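Local coordinates for protein 2-methyl-3-hydroxypyridine-5-carboxylic acid oxygenase (Mesorhizobium loti, PDB 3ALJ) that probably uses flavin-adenine dinucleotide and molecular oxygen to oxygenate and open the ring of 2-methyl-3-hydroxypyridine-5-carboxylic acid, a step of vitamin B6 breakdown, at residues 38-44 and 123-129; 166-171 and 274-280. All coordinates share one frame; numbering follows the deposited sequence.

Contact 1: residues 38-44 and 123-129; sequences RLHEKSS and DISVNSE. With FAD (flavin-adenine dinucleotide), chain B.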
ATOM      1  N   ARG A  38     -18.676  -2.566 -11.922  1.00 11.58           N
ATOM      2  CA  ARG A  38     -19.288  -2.787 -10.644  1.00 12.47           C
ATOM      3  C   ARG A  38     -18.204  -3.342  -9.707  1.00 10.07           C
ATOM      4  O   ARG A  38     -17.318  -4.141 -10.198  1.00 11.16           O
ATOM      5  CB  ARG A  38     -20.389  -3.864 -10.781  1.00 11.98           C
ATOM      6  CG  ARG A  38     -21.527  -3.340 -11.771  1.00 14.89           C
ATOM      7  CD  ARG A  38     -21.328  -4.004 -13.118  1.00 15.74           C
ATOM      8  NE  ARG A  38     -22.296  -3.501 -14.133  1.00 15.24           N
ATOM      9  CZ  ARG A  38     -23.554  -3.953 -14.214  1.00 18.56           C
ATOM     10  NH1 ARG A  38     -24.301  -3.475 -15.198  1.00 17.20           N
ATOM     11  NH2 ARG A  38     -24.035  -4.917 -13.376  1.00 21.29           N
ATOM     12  N   LEU A  39     -18.183  -2.904  -8.473  1.00  9.46           N
ATOM     13  CA  LEU A  39     -17.138  -3.344  -7.482  1.00  9.22           C
ATOM     14  C   LEU A  39     -17.785  -3.986  -6.313  1.00 10.07           C
ATOM     15  O   LEU A  39     -18.833  -3.478  -5.797  1.00 10.80           O
ATOM     16  CB  LEU A  39     -16.332  -2.078  -7.069  1.00  9.96           C
ATOM     17  CG  LEU A  39     -15.232  -2.391  -6.026  1.00 10.61           C
ATOM     18  CD1 LEU A  39     -13.964  -1.504  -6.332  1.00 12.66           C
ATOM     19  CD2 LEU A  39     -15.628  -2.209  -4.616  1.00 12.92           C
ATOM     20  N   HIS A  40     -17.197  -5.083  -5.855  1.00  9.00           N
ATOM     21  CA  HIS A  40     -17.714  -5.884  -4.769  1.00  8.17           C
ATOM     22  C   HIS A  40     -16.740  -5.912  -3.588  1.00  8.04           C
ATOM     23  O   HIS A  40     -15.624  -6.495  -3.751  1.00  9.73           O
ATOM     24  CB  HIS A  40     -17.997  -7.279  -5.279  1.00  8.20           C
ATOM     25  CG  HIS A  40     -18.956  -7.293  -6.431  1.00  9.05           C
ATOM     26  ND1 HIS A  40     -20.346  -7.311  -6.260  1.00 10.12           N
ATOM     27  CD2 HIS A  40     -18.725  -7.099  -7.765  1.00 10.06           C
ATOM     28  CE1 HIS A  40     -20.916  -7.182  -7.472  1.00 10.82           C
ATOM     29  NE2 HIS A  40     -19.958  -7.101  -8.403  1.00 11.11           N
ATOM     30  N   GLU A  41     -17.125  -5.333  -2.471  1.00  9.91           N
ATOM     31  CA  GLU A  41     -16.304  -5.407  -1.252  1.00  8.05           C
ATOM     32  C   GLU A  41     -16.931  -6.408  -0.256  1.00  9.83           C
ATOM     33  O   GLU A  41     -18.124  -6.201   0.077  1.00 10.33           O
ATOM     34  CB  GLU A  41     -16.210  -3.959  -0.631  1.00  9.91           C
ATOM     35  CG  GLU A  41     -15.667  -3.940   0.776  1.00 10.15           C
ATOM     36  CD  GLU A  41     -14.318  -4.625   0.907  1.00 10.13           C
ATOM     37  OE1 GLU A  41     -14.082  -5.452   1.815  1.00 11.49           O
ATOM     38  OE2 GLU A  41     -13.396  -4.269   0.096  1.00 10.01           O
ATOM     39  N   LYS A  42     -16.140  -7.336   0.217  1.00  9.21           N
ATOM     40  CA  LYS A  42     -16.645  -8.343   1.180  1.00 10.31           C
ATOM     41  C   LYS A  42     -17.084  -7.769   2.485  1.00 11.27           C
ATOM     42  O   LYS A  42     -18.100  -8.197   3.090  1.00 13.47           O
ATOM     43  CB  LYS A  42     -15.559  -9.425   1.327  1.00 12.08           C
ATOM     44  CG  LYS A  42     -15.784 -10.366   2.555  1.00 13.54           C
ATOM     45  CD  LYS A  42     -14.573 -11.392   2.635  1.00 14.67           C
ATOM     46  CE  LYS A  42     -13.264 -10.702   2.891  1.00 16.30           C
ATOM     47  NZ  LYS A  42     -12.221 -11.773   3.253  1.00 15.85           N
ATOM     48  N   SER A  43     -16.343  -6.802   3.009  1.00 10.74           N
ATOM     49  CA  SER A  43     -16.628  -6.226   4.345  1.00  9.86           C
ATOM     50  C   SER A  43     -17.912  -5.437   4.312  1.00 11.21           C
ATOM     51  O   SER A  43     -18.474  -5.045   3.253  1.00 12.09           O
ATOM     52  CB  SER A  43     -15.440  -5.338   4.775  1.00 12.44           C
ATOM     53  OG  SER A  43     -14.383  -6.249   4.976  1.00 13.89           O
ATOM     54  N   SER A  44     -18.430  -5.282   5.543  1.00 12.83           N
ATOM     55  CA  SER A  44     -19.729  -4.622   5.653  0.50 14.59           C
ATOM     56  C   SER A  44     -19.668  -3.145   5.483  1.00 15.50           C
ATOM     57  O   SER A  44     -20.691  -2.513   5.318  1.00 17.28           O
ATOM     58  CB  SER A  44     -20.367  -4.890   7.009  0.50 13.70           C
ATOM     59  OG  SER A  44     -19.579  -4.279   8.009  0.50 15.76           O
ATOM     60  N   ASP A 123     -20.685   1.394  -9.537  1.00 14.56           N
ATOM     61  CA  ASP A 123     -21.630   0.700  -8.672  1.00 14.73           C
ATOM     62  C   ASP A 123     -20.793  -0.085  -7.635  1.00 14.88           C
ATOM     63  O   ASP A 123     -20.200  -1.117  -7.979  1.00 16.88           O
ATOM     64  CB  ASP A 123     -22.399  -0.243  -9.587  1.00 13.85           C
ATOM     65  CG  ASP A 123     -23.458  -1.036  -8.893  1.00 20.56           C
ATOM     66  OD1 ASP A 123     -23.533  -1.005  -7.667  1.00 26.05           O
ATOM     67  OD2 ASP A 123     -24.226  -1.684  -9.662  1.00 29.09           O
ATOM     68  N   ILE A 124     -20.882   0.293  -6.380  1.00 12.32           N
ATOM     69  CA  ILE A 124     -20.130  -0.356  -5.300  1.00 12.35           C
ATOM     70  C   ILE A 124     -21.121  -1.069  -4.403  1.00 13.41           C
ATOM     71  O   ILE A 124     -22.164  -0.524  -3.977  1.00 14.36           O
ATOM     72  CB  ILE A 124     -19.442   0.701  -4.418  1.00 14.38           C
ATOM     73  CG1 ILE A 124     -18.354   1.419  -5.288  1.00 14.70           C
ATOM     74  CG2 ILE A 124     -18.775   0.048  -3.241  1.00 13.83           C
ATOM     75  CD1 ILE A 124     -17.746   2.622  -4.546  1.00 18.40           C
ATOM     76  N   SER A 125     -20.808  -2.336  -4.180  1.00 11.79           N
ATOM     77  CA  SER A 125     -21.571  -3.124  -3.183  1.00 11.76           C
ATOM     78  C   SER A 125     -20.701  -3.516  -2.011  1.00 11.75           C
ATOM     79  O   SER A 125     -19.594  -3.977  -2.187  1.00 13.43           O
ATOM     80  CB  SER A 125     -22.034  -4.408  -3.849  1.00 13.33           C
ATOM     81  OG  SER A 125     -22.984  -4.137  -4.884  1.00 17.47           O
ATOM     82  N   VAL A 126     -21.216  -3.368  -0.797  1.00 12.05           N
ATOM     83  CA  VAL A 126     -20.627  -3.931   0.408  1.00 10.00           C
ATOM     84  C   VAL A 126     -21.307  -5.261   0.813  1.00 10.20           C
ATOM     85  O   VAL A 126     -22.302  -5.662   0.138  1.00 12.19           O
ATOM     86  CB  VAL A 126     -20.570  -3.034   1.583  1.00 11.98           C
ATOM     87  CG1 VAL A 126     -19.674  -1.758   1.386  1.00 14.75           C
ATOM     88  CG2 VAL A 126     -22.060  -2.535   1.987  1.00 13.60           C
ATOM     89  N   ASN A 127     -20.656  -5.995   1.732  1.00  9.50           N
ATOM     90  CA  ASN A 127     -21.172  -7.360   2.085  1.00 10.91           C
ATOM     91  C   ASN A 127     -21.293  -8.198   0.828  1.00 10.87           C
ATOM     92  O   ASN A 127     -22.253  -9.028   0.627  1.00 11.90           O
ATOM     93  CB  ASN A 127     -22.622  -7.256   2.702  1.00 13.51           C
ATOM     94  CG  ASN A 127     -22.658  -6.524   3.984  1.00 19.61           C
ATOM     95  OD1 ASN A 127     -23.387  -5.517   4.153  1.00 27.98           O
ATOM     96  ND2 ASN A 127     -21.912  -6.981   4.845  1.00 15.90           N
ATOM     97  N   SER A 128     -20.318  -8.073  -0.123  1.00 10.11           N
ATOM     98  CA  SER A 128     -20.387  -8.698  -1.424  1.00  9.73           C
ATOM     99  C   SER A 128     -19.049  -9.330  -1.752  1.00  9.14           C
ATOM    100  O   SER A 128     -18.065  -8.662  -2.176  1.00 12.01           O
ATOM    101  CB  SER A 128     -20.739  -7.589  -2.451  1.00 10.98           C
ATOM    102  OG  SER A 128     -21.062  -8.240  -3.738  1.00 12.90           O
ATOM    103  N   GLU A 129     -18.959 -10.594  -1.434  1.00 12.10           N
ATOM    104  CA  GLU A 129     -17.674 -11.335  -1.539  1.00  9.61           C
ATOM    105  C   GLU A 129     -17.593 -12.160  -2.757  1.00 11.13           C
ATOM    106  O   GLU A 129     -18.514 -13.005  -3.018  1.00 11.11           O
ATOM    107  CB  GLU A 129     -17.495 -12.266  -0.277  1.00 11.12           C
ATOM    108  CG  GLU A 129     -16.179 -13.117  -0.339  1.00 10.57           C
ATOM    109  CD  GLU A 129     -16.076 -14.144   0.732  1.00 15.30           C
ATOM    110  OE1 GLU A 129     -17.112 -14.458   1.380  1.00 18.13           O
ATOM    111  OE2 GLU A 129     -14.974 -14.649   0.911  1.00 13.00           O
TER
HETATM  112  PA  FAD B 380      -6.123  -4.731   0.196  1.00 10.38           P
HETATM  113  O1A FAD B 380      -5.741  -3.337   0.584  1.00 15.26           O
HETATM  114  O2A FAD B 380      -5.875  -5.802   1.088  1.00 12.17           O
HETATM  115  O5B FAD B 380      -7.670  -4.669  -0.160  1.00  9.44           O
HETATM  116  C5B FAD B 380      -8.402  -5.876  -0.555  1.00  8.28           C
HETATM  117  C4B FAD B 380      -9.835  -5.484  -0.256  1.00  8.40           C
HETATM  118  O4B FAD B 380     -10.563  -6.665  -0.741  1.00 10.53           O
HETATM  119  C3B FAD B 380     -10.184  -5.379   1.183  1.00  9.09           C
HETATM  120  O3B FAD B 380     -11.009  -4.224   1.435  1.00 10.15           O
HETATM  121  C2B FAD B 380     -10.872  -6.756   1.501  1.00  8.38           C
HETATM  122  O2B FAD B 380     -11.845  -6.676   2.557  1.00 10.44           O
HETATM  123  C1B FAD B 380     -11.607  -7.064   0.238  1.00 10.97           C
HETATM  124  N9A FAD B 380     -11.734  -8.458  -0.047  1.00  7.95           N
HETATM  125  C8A FAD B 380     -10.922  -9.510   0.313  1.00  9.44           C
HETATM  126  N7A FAD B 380     -11.347 -10.664  -0.222  1.00  8.88           N
HETATM  127  C5A FAD B 380     -12.485 -10.348  -0.948  1.00  7.74           C
HETATM  128  C6A FAD B 380     -13.302 -11.103  -1.787  1.00  8.54           C
HETATM  129  N6A FAD B 380     -13.090 -12.453  -1.944  1.00 11.67           N
HETATM  130  N1A FAD B 380     -14.310 -10.457  -2.378  1.00  8.90           N
HETATM  131  C2A FAD B 380     -14.555  -9.154  -2.195  1.00 10.88           C
HETATM  132  N3A FAD B 380     -13.774  -8.347  -1.422  1.00  8.54           N
HETATM  133  C4A FAD B 380     -12.722  -8.980  -0.833  1.00  7.54           C
HETATM  134  N1  FAD B 380       2.190   0.205   0.625  1.00  8.22           N
HETATM  135  C2  FAD B 380       2.533   1.417   0.228  1.00  7.88           C
HETATM  136  O2  FAD B 380       2.387   1.817  -0.938  1.00  8.74           O
HETATM  137  N3  FAD B 380       3.105   2.309   1.135  1.00  7.26           N
HETATM  138  C4  FAD B 380       3.289   1.970   2.477  1.00  7.47           C
HETATM  139  O4  FAD B 380       3.673   2.881   3.301  1.00  7.57           O
HETATM  140  C4X FAD B 380       2.938   0.686   2.855  1.00  8.26           C
HETATM  141  N5  FAD B 380       3.214   0.245   4.195  1.00  8.98           N
HETATM  142  C5X FAD B 380       2.923  -1.061   4.544  1.00  7.90           C
HETATM  143  C6  FAD B 380       3.276  -1.558   5.811  1.00  8.79           C
HETATM  144  C7  FAD B 380       2.930  -2.831   6.183  1.00  9.72           C
HETATM  145  C7M FAD B 380       3.321  -3.340   7.600  1.00 12.08           C
HETATM  146  C8  FAD B 380       2.294  -3.672   5.294  1.00  9.53           C
HETATM  147  C8M FAD B 380       1.922  -5.127   5.662  1.00 10.79           C
HETATM  148  C9  FAD B 380       1.941  -3.194   4.025  1.00  9.82           C
HETATM  149  C9A FAD B 380       2.296  -1.884   3.617  1.00  8.56           C
HETATM  150  N10 FAD B 380       1.980  -1.373   2.282  1.00  7.47           N
HETATM  151  C10 FAD B 380       2.348  -0.132   1.924  1.00  6.57           C
HETATM  152  C1' FAD B 380       1.308  -2.320   1.271  1.00  7.84           C
HETATM  153  C2' FAD B 380      -0.181  -2.007   1.211  1.00  6.49           C
HETATM  154  O2' FAD B 380      -0.744  -2.125   2.535  1.00  8.06           O
HETATM  155  C3' FAD B 380      -0.888  -3.069   0.348  1.00  7.89           C
HETATM  156  O3' FAD B 380       0.050  -3.445  -0.730  1.00  7.45           O
HETATM  157  C4' FAD B 380      -2.107  -2.593  -0.326  1.00  7.60           C
HETATM  158  O4' FAD B 380      -3.063  -2.257   0.720  1.00 11.17           O
HETATM  159  C5' FAD B 380      -2.740  -3.658  -1.160  1.00  8.62           C
HETATM  160  O5' FAD B 380      -3.923  -3.132  -1.751  1.00  7.55           O
HETATM  161  P   FAD B 380      -4.921  -4.172  -2.399  1.00  8.20           P
HETATM  162  O1P FAD B 380      -6.060  -3.369  -2.865  1.00  8.91           O
HETATM  163  O2P FAD B 380      -4.234  -5.094  -3.358  1.00  9.09           O
HETATM  164  O3P FAD B 380      -5.363  -5.128  -1.172  1.00  8.10           O
HETATM  165  O   HOH W   1     -21.515  -3.733  -7.085  1.00 16.35           O
HETATM  166  O   HOH W   2     -12.397 -13.859   1.186  1.00 14.77           O
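The adenosine end of the Rossmann-type FAD site is built where parallel strands 38-40 and 123-125 run out into loops. The strands pair through Leu-39 N to Asp-123 O and Ser-125 N to Leu-39 O. Glu-41 N then reaches Ser-125 O (2.8 Å). Just past the strand, the Glu-41 carboxylate takes the ribose diol in two bonds, FAD O2B to OE1 (2.7 Å) and FAD O3B to OE2 (2.7 Å). Its CG lies opposite the backbone N (chi1 167°) and the chain bends at chi2, turning the acid to the sugar; Ser-43 N steadies OE1 on its anti side and Gly-19 N holds OE2. With an alanine here, both ribose hydroxyls would probably lose their acceptors and the sugar would be freer to turn. On the His-40 side of the ribbon, Ser-128 OG meets His-40 ND1 at the ring edge (2.8 Å), while Glu-15 holds NE2, fixing the imidazole's rotation. Lys-42 and Glu-129 lie alongside each other beside the adenine, their charged ends bridged by a water; Glu-129 also pairs with Lys-161. Leu-39, apolar as its buried place requires, packs CD2 on Ile-124 CG2 (4.1 Å) and reaches helix 21-32, while strand 13-17 flanks strand 36-40 across from strand 123-125.

Contact 2: residues 166-171 and 274-280; sequences IGFKQD and KLDSWTR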
ATOM      1  N   ILE A 166      -9.426 -20.330  -9.104  1.00 11.11           N
ATOM      2  CA  ILE A 166      -8.909 -20.722 -10.399  1.00 11.38           C
ATOM      3  C   ILE A 166      -7.666 -21.573 -10.228  1.00 14.01           C
ATOM      4  O   ILE A 166      -7.495 -22.583 -11.001  1.00 16.52           O
ATOM      5  CB  ILE A 166      -8.600 -19.430 -11.248  1.00 11.85           C
ATOM      6  CG1 ILE A 166      -9.894 -18.758 -11.567  1.00 12.31           C
ATOM      7  CG2 ILE A 166      -7.740 -19.762 -12.527  1.00 12.63           C
ATOM      8  CD1 ILE A 166      -9.766 -17.351 -12.182  1.00 13.66           C
ATOM      9  N   GLY A 167      -6.766 -21.212  -9.307  1.00 12.82           N
ATOM     10  CA  GLY A 167      -5.582 -21.999  -9.109  1.00 12.99           C
ATOM     11  C   GLY A 167      -4.422 -21.379  -9.794  1.00 13.04           C
ATOM     12  O   GLY A 167      -4.305 -21.487 -11.047  1.00 15.08           O
ATOM     13  N   PHE A 168      -3.603 -20.628  -9.031  1.00 12.09           N
ATOM     14  CA  PHE A 168      -2.361 -20.118  -9.613  1.00 11.61           C
ATOM     15  C   PHE A 168      -1.202 -20.573  -8.822  1.00 12.47           C
ATOM     16  O   PHE A 168      -1.210 -20.577  -7.533  1.00 13.69           O
ATOM     17  CB  PHE A 168      -2.378 -18.539  -9.475  1.00 12.24           C
ATOM     18  CG  PHE A 168      -3.183 -17.868 -10.469  1.00  9.76           C
ATOM     19  CD1 PHE A 168      -4.587 -17.871 -10.312  1.00 11.38           C
ATOM     20  CD2 PHE A 168      -2.589 -17.179 -11.569  1.00 12.12           C
ATOM     21  CE1 PHE A 168      -5.432 -17.147 -11.274  1.00 12.74           C
ATOM     22  CE2 PHE A 168      -3.380 -16.474 -12.508  1.00  9.29           C
ATOM     23  CZ  PHE A 168      -4.824 -16.476 -12.405  1.00 12.46           C
ATOM     24  N   LYS A 169      -0.196 -21.103  -9.498  1.00 13.27           N
ATOM     25  CA  LYS A 169       1.005 -21.589  -8.836  1.00 12.68           C
ATOM     26  C   LYS A 169       1.620 -20.323  -8.149  1.00 13.57           C
ATOM     27  O   LYS A 169       1.791 -19.263  -8.754  1.00 13.45           O
ATOM     28  CB  LYS A 169       1.974 -22.147  -9.957  1.00 14.64           C
ATOM     29  CG  LYS A 169       3.273 -22.672  -9.438  1.00 14.51           C
ATOM     30  CD  LYS A 169       4.024 -23.290 -10.714  1.00 19.41           C
ATOM     31  CE  LYS A 169       5.510 -23.678 -10.448  1.00 25.52           C
ATOM     32  NZ  LYS A 169       6.396 -22.453 -10.260  1.00 22.80           N
ATOM     33  N   GLN A 170       2.055 -20.549  -6.942  1.00 10.92           N
ATOM     34  CA  GLN A 170       2.416 -19.368  -6.070  1.00 11.28           C
ATOM     35  C   GLN A 170       3.318 -19.813  -4.931  1.00 10.69           C
ATOM     36  O   GLN A 170       3.294 -20.982  -4.477  1.00 11.35           O
ATOM     37  CB  GLN A 170       1.126 -18.806  -5.488  1.00 13.56           C
ATOM     38  CG  GLN A 170       0.399 -19.809  -4.547  1.00 13.88           C
ATOM     39  CD  GLN A 170      -0.978 -19.344  -4.084  1.00 16.08           C
ATOM     40  OE1 GLN A 170      -1.133 -18.944  -2.949  1.00 22.01           O
ATOM     41  NE2 GLN A 170      -1.884 -19.289  -4.991  1.00 15.29           N
ATOM     42  N   ASP A 171       4.030 -18.812  -4.413  1.00  9.81           N
ATOM     43  CA  ASP A 171       4.591 -18.914  -3.047  1.00 12.24           C
ATOM     44  C   ASP A 171       4.014 -17.807  -2.162  1.00 10.06           C
ATOM     45  O   ASP A 171       4.035 -16.622  -2.614  1.00 11.99           O
ATOM     46  CB  ASP A 171       6.118 -18.828  -3.003  1.00 13.69           C
ATOM     47  CG  ASP A 171       6.786 -20.073  -3.592  1.00 13.10           C
ATOM     48  OD1 ASP A 171       6.453 -21.251  -3.195  1.00 16.24           O
ATOM     49  OD2 ASP A 171       7.695 -19.881  -4.449  1.00 14.13           O
ATOM     50  N   LYS A 274       3.810 -14.352  -4.502  1.00  9.88           N
ATOM     51  CA  LYS A 274       4.447 -14.228  -5.821  1.00 10.50           C
ATOM     52  C   LYS A 274       3.856 -15.357  -6.707  1.00 10.05           C
ATOM     53  O   LYS A 274       3.758 -16.489  -6.174  1.00 10.71           O
ATOM     54  CB  LYS A 274       5.999 -14.360  -5.821  1.00 11.31           C
ATOM     55  CG  LYS A 274       6.593 -13.982  -7.238  1.00 12.69           C
ATOM     56  CD  LYS A 274       8.105 -13.896  -7.040  1.00 14.78           C
ATOM     57  CE  LYS A 274       8.664 -13.557  -8.408  1.00 17.37           C
ATOM     58  NZ  LYS A 274      10.212 -13.375  -8.162  1.00 18.25           N
ATOM     59  N   LEU A 275       3.438 -14.993  -7.937  1.00 11.14           N
ATOM     60  CA  LEU A 275       2.680 -15.945  -8.779  1.00 11.43           C
ATOM     61  C   LEU A 275       3.386 -16.237 -10.113  1.00 13.62           C
ATOM     62  O   LEU A 275       4.071 -15.393 -10.608  1.00 15.43           O
ATOM     63  CB  LEU A 275       1.317 -15.363  -9.159  1.00 11.30           C
ATOM     64  CG  LEU A 275       0.317 -15.002  -8.061  1.00 15.50           C
ATOM     65  CD1 LEU A 275      -1.088 -14.604  -8.616  1.00 11.13           C
ATOM     66  CD2 LEU A 275       0.304 -15.647  -6.796  1.00 18.34           C
ATOM     67  N   ASP A 276       3.072 -17.411 -10.667  1.00 15.51           N
ATOM     68  CA  ASP A 276       3.551 -17.844 -12.025  0.50 14.88           C
ATOM     69  C   ASP A 276       3.114 -16.760 -13.062  1.00 16.01           C
ATOM     70  O   ASP A 276       3.837 -16.370 -14.007  1.00 15.17           O
ATOM     71  CB  ASP A 276       3.020 -19.271 -12.345  0.50 11.88           C
ATOM     72  CG  ASP A 276       3.495 -19.784 -13.702  0.50 12.42           C
ATOM     73  OD1 ASP A 276       2.619 -20.022 -14.576  0.50 13.34           O
ATOM     74  OD2 ASP A 276       4.720 -19.955 -13.827  0.50 17.54           O
ATOM     75  N   SER A 277       1.855 -16.352 -12.921  1.00 13.63           N
ATOM     76  CA  SER A 277       1.250 -15.392 -13.822  1.00 11.57           C
ATOM     77  C   SER A 277       0.175 -14.623 -13.151  1.00 11.75           C
ATOM     78  O   SER A 277      -0.239 -15.048 -12.048  1.00 10.91           O
ATOM     79  CB  SER A 277       0.738 -16.093 -15.126  1.00 16.27           C
ATOM     80  OG  SER A 277      -0.423 -16.826 -14.755  1.00 20.33           O
ATOM     81  N   TRP A 278      -0.272 -13.552 -13.777  1.00  9.76           N
ATOM     82  CA  TRP A 278      -1.327 -12.659 -13.154  1.00  9.16           C
ATOM     83  C   TRP A 278      -2.628 -12.689 -13.868  1.00 11.18           C
ATOM     84  O   TRP A 278      -3.563 -12.006 -13.505  1.00 11.42           O
ATOM     85  CB  TRP A 278      -0.820 -11.191 -13.150  1.00 10.24           C
ATOM     86  CG  TRP A 278       0.363 -10.957 -12.261  1.00  9.70           C
ATOM     87  CD1 TRP A 278       1.005 -11.829 -11.386  1.00  9.44           C
ATOM     88  CD2 TRP A 278       1.060  -9.726 -12.157  1.00 10.83           C
ATOM     89  NE1 TRP A 278       2.083 -11.179 -10.733  1.00 10.36           N
ATOM     90  CE2 TRP A 278       2.095  -9.889 -11.211  1.00  8.68           C
ATOM     91  CE3 TRP A 278       0.882  -8.485 -12.744  1.00 10.63           C
ATOM     92  CZ2 TRP A 278       2.927  -8.815 -10.832  1.00 11.29           C
ATOM     93  CZ3 TRP A 278       1.730  -7.435 -12.416  1.00 10.26           C
ATOM     94  CH2 TRP A 278       2.719  -7.605 -11.466  1.00 10.82           C
ATOM     95  N   THR A 279      -2.746 -13.562 -14.904  1.00 11.50           N
ATOM     96  CA  THR A 279      -3.940 -13.498 -15.795  1.00 13.52           C
ATOM     97  C   THR A 279      -4.385 -14.912 -16.133  1.00 12.74           C
ATOM     98  O   THR A 279      -3.584 -15.866 -16.124  1.00 14.71           O
ATOM     99  CB  THR A 279      -3.613 -12.809 -17.141  1.00 15.06           C
ATOM    100  OG1 THR A 279      -2.653 -13.603 -17.864  1.00 18.98           O
ATOM    101  CG2 THR A 279      -3.040 -11.395 -16.867  1.00 15.11           C
ATOM    102  N   ARG A 280      -5.677 -14.991 -16.400  1.00 10.04           N
ATOM    103  CA  ARG A 280      -6.196 -16.269 -16.972  1.00 11.78           C
ATOM    104  C   ARG A 280      -7.455 -15.892 -17.718  1.00 11.94           C
ATOM    105  O   ARG A 280      -8.436 -15.515 -17.147  1.00 12.35           O
ATOM    106  CB  ARG A 280      -6.395 -17.321 -15.871  1.00 11.16           C
ATOM    107  CG  ARG A 280      -6.541 -18.727 -16.472  1.00 13.04           C
ATOM    108  CD  ARG A 280      -5.148 -19.284 -16.625  1.00 17.75           C
ATOM    109  NE  ARG A 280      -4.373 -19.236 -15.389  1.00 19.85           N
ATOM    110  CZ  ARG A 280      -4.395 -20.155 -14.438  1.00 19.78           C
ATOM    111  NH1 ARG A 280      -3.567 -19.994 -13.400  1.00 16.73           N
ATOM    112  NH2 ARG A 280      -5.171 -21.222 -14.507  1.00 20.27           N
TER
HETATM  113  O   HOH W   3      -5.323 -23.521 -12.780  1.00 21.01           O
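Arg-280 and Phe-168 meet in a cation-pi contact: guanidinium carbon CZ stands 4.3 Å from the ring centroid of Phe-168, and NH1 sits over the middle of that face. The two planes are 50° apart, so the guanidinium dips one nitrogen to the ring instead of stacking flat. Bends at chi2 (87°) and chi3 (53°) fold the arginine back over the phenyl group. The same NH1 donates to Gly-167 O (2.9 Å), and a water joins that carbonyl to NH2; an arginine suits this place because it can serve a ring and a carbonyl together. Gly-167 leaves helix 161-166 with positive phi, at backbone angles where a side chain would jam against the preceding carbonyl.

Backbone bonds form an antiparallel ladder, where strand 170-185 starts beside the end of strand 267-275 at the edge of the seven-stranded mixed sheet. Asp-171 and Lys-274 are its hydrogen-bonded pair, linked both ways, and Asp-276 N adds a bond to Lys-169 O (3.0 Å). Gln-170 and Leu-275 form the non-hydrogen-bonded pair; the glutamine amide turns back so that NE2 donates to Phe-168 O.

Van der Waals packing adds to these bonds. Ile-166 CG2 lies over one guanidinium face of Arg-280, 3.6 Å from NH2. Leu-275 spreads its branches, CD2 against Gln-170 CB (3.5 Å) and CD1 near Phe-168 CD2 (4.2 Å), and like Phe-168 it rests on Leu-285 of strand 283-285.

Overall arrangement
Contact 1 closes before contact 2 opens along the chain, and all four segments belong to the FAD binding domain. Their centres are about 24 Å apart and their nearest atoms about 13 Å, so they do not touch. Both reach the six-stranded mixed sheet, at its two ends: strand 123-125 is one outermost strand and strand 279-280 the other, with strands 36-40, 13-17, 151-154 and 283-285 between. Contact 1 works directly on the cofactor, at its adenosine end. Contact 2 is structural, joining this sheet to the seven-stranded one through residues 274-280, whose chain passes from strand 267-275 into strand 279-280.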